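Local atomic coordinates of replication protein B (Plasmid RSF1010, PDB entry 3H20), a protein that acts as the plasmid's primase, a nucleotidyltransferase that makes the primers for its leading-strand mode of DNA replication. Residues D237-C242 against A267-A272. Sequence-based numbering, arbitrary orientation.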
loop_
_atom_site.group_PDB
_atom_site.type_symbol
_atom_site.label_atom_id
_atom_site.label_comp_id
_atom_site.label_asym_id
_atom_site.label_seq_id
_atom_site.Cartn_x
_atom_site.Cartn_y
_atom_site.Cartn_z
ATOM N N ASP A 237 6.814 -47.692 -4.493
ATOM C CA ASP A 237 6.491 -49.120 -4.526
ATOM C C ASP A 237 5.032 -49.424 -4.161
ATOM O O ASP A 237 4.618 -50.589 -4.144
ATOM C CB ASP A 237 7.444 -49.902 -3.607
ATOM C CG ASP A 237 7.436 -49.398 -2.158
ATOM O OD1 ASP A 237 6.738 -48.405 -1.841
ATOM O OD2 ASP A 237 8.146 -50.004 -1.330
ATOM N N ASP A 238 4.259 -48.379 -3.874
ATOM C CA ASP A 238 2.870 -48.535 -3.455
ATOM C C ASP A 238 2.040 -47.367 -3.984
ATOM O O ASP A 238 1.651 -46.471 -3.226
ATOM C CB ASP A 238 2.789 -48.615 -1.924
ATOM C CG ASP A 238 1.491 -49.238 -1.426
ATOM O OD1 ASP A 238 0.480 -49.222 -2.165
ATOM O OD2 ASP A 238 1.480 -49.732 -0.273
ATOM N N LEU A 239 1.775 -47.385 -5.291
ATOM C CA LEU A 239 1.065 -46.288 -5.959
ATOM C C LEU A 239 -0.391 -46.112 -5.506
ATOM O O LEU A 239 -0.927 -45.003 -5.560
ATOM C CB LEU A 239 1.167 -46.414 -7.486
ATOM C CG LEU A 239 2.574 -46.213 -8.081
ATOM C CD1 LEU A 239 2.633 -46.661 -9.541
ATOM C CD2 LEU A 239 3.070 -44.777 -7.952
ATOM N N SER A 240 -1.020 -47.198 -5.056
ATOM C CA SER A 240 -2.363 -47.121 -4.470
ATOM C C SER A 240 -2.362 -46.361 -3.137
ATOM O O SER A 240 -3.285 -45.590 -2.853
ATOM C CB SER A 240 -2.978 -48.511 -4.314
ATOM O OG SER A 240 -2.209 -49.317 -3.442
ATOM N N LYS A 241 -1.323 -46.581 -2.333
ATOM C CA LYS A 241 -1.116 -45.827 -1.098
ATOM C C LYS A 241 -0.945 -44.338 -1.406
ATOM O O LYS A 241 -1.499 -43.495 -0.704
ATOM C CB LYS A 241 0.094 -46.367 -0.331
ATOM C CG LYS A 241 0.420 -45.620 0.961
ATOM C CD LYS A 241 1.711 -46.140 1.585
ATOM C CE LYS A 241 2.068 -45.369 2.849
ATOM N NZ LYS A 241 1.158 -45.660 3.999
ATOM N N CYS A 242 -0.181 -44.028 -2.455
ATOM C CA CYS A 242 -0.046 -42.657 -2.948
ATOM C C CYS A 242 -1.422 -42.050 -3.220
ATOM O O CYS A 242 -1.713 -40.938 -2.762
ATOM C CB CYS A 242 0.804 -42.603 -4.224
ATOM S SG CYS A 242 2.566 -42.937 -4.007
ATOM N N ALA A 267 -5.693 -39.203 -13.958
ATOM C CA ALA A 267 -4.255 -39.063 -13.694
ATOM C C ALA A 267 -3.574 -40.152 -12.849
ATOM O O ALA A 267 -2.349 -40.160 -12.747
ATOM C CB ALA A 267 -3.967 -37.671 -13.096
ATOM N N SER A 268 -4.348 -41.058 -12.247
ATOM C CA SER A 268 -3.777 -42.089 -11.365
ATOM C C SER A 268 -3.039 -43.197 -12.109
ATOM O O SER A 268 -3.644 -43.906 -12.914
ATOM C CB SER A 268 -4.849 -42.716 -10.465
ATOM O OG SER A 268 -4.328 -43.844 -9.775
ATOM N N PRO A 269 -1.731 -43.355 -11.839
ATOM C CA PRO A 269 -1.006 -44.496 -12.402
ATOM C C PRO A 269 -1.527 -45.829 -11.860
ATOM O O PRO A 269 -1.612 -46.790 -12.620
ATOM C CB PRO A 269 0.445 -44.258 -11.968
ATOM C CG PRO A 269 0.360 -43.337 -10.805
ATOM C CD PRO A 269 -0.852 -42.481 -11.034
ATOM N N ALA A 270 -1.886 -45.881 -10.574
ATOM C CA ALA A 270 -2.436 -47.108 -9.979
ATOM C C ALA A 270 -3.741 -47.542 -10.659
ATOM O O ALA A 270 -3.990 -48.739 -10.836
ATOM C CB ALA A 270 -2.644 -46.945 -8.472
ATOM N N LEU A 271 -4.563 -46.563 -11.038
ATOM C CA LEU A 271 -5.831 -46.821 -11.721
ATOM C C LEU A 271 -5.631 -47.382 -13.125
ATOM O O LEU A 271 -6.356 -48.288 -13.535
ATOM C CB LEU A 271 -6.685 -45.552 -11.794
ATOM C CG LEU A 271 -7.988 -45.711 -12.584
ATOM C CD1 LEU A 271 -9.142 -46.006 -11.648
ATOM C CD2 LEU A 271 -8.273 -44.492 -13.436
ATOM N N ALA A 272 -4.662 -46.838 -13.860
ATOM C CA ALA A 272 -4.370 -47.287 -15.232
ATOM C C ALA A 272 -4.103 -48.791 -15.309
ATOM O O ALA A 272 -4.283 -49.413 -16.361
ATOM C CB ALA A 272 -3.201 -46.509 -15.810
HETATM O O HOH W 1 -1.405 -43.976 -8.052
#
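Leu-239 and Ala-270 bring the two backbones within 5.4 Å, CA to CA, where the first turn of helix 239-252 meets the short, weakly bonded helical turn 269-272 in the C-terminal helix bundle. No direct hydrogen bond joins the segments, but a water bridges them, donating to Leu-239 O at 2.7 Å and accepting from Ala-270 N; an N-H in a helix's first turn has no earlier carbonyl of that helix to bond, so the water can serve it. Each turn is preceded by an N-cap residue, Asp-238 or Ser-268, whose short oxygen-bearing side chain can reach first-turn N-H groups. Asp-238 OD1 takes Lys-241 N from well above the carboxylate plane and Ser-240 OG nearly along its C-O axis. Ser-268 OG accepts from Leu-271 N at 3.0 Å and is also hydrogen-bonded to Asp-243 OD2, farther along helix 239-252, while Pro-269, which has no N-H to offer, suits the first helical position. The apolar contact is small. The Leu-239 and Pro-269 side chains cross at about a right angle, leucine CD1 4.1 Å from proline CB; Leu-239 also packs on Val-232 of helix 220-234. The short Ala-270 side chain permits the close approach: its methyl CB sits against the opposing backbone, 3.8 Å from Ser-240 N.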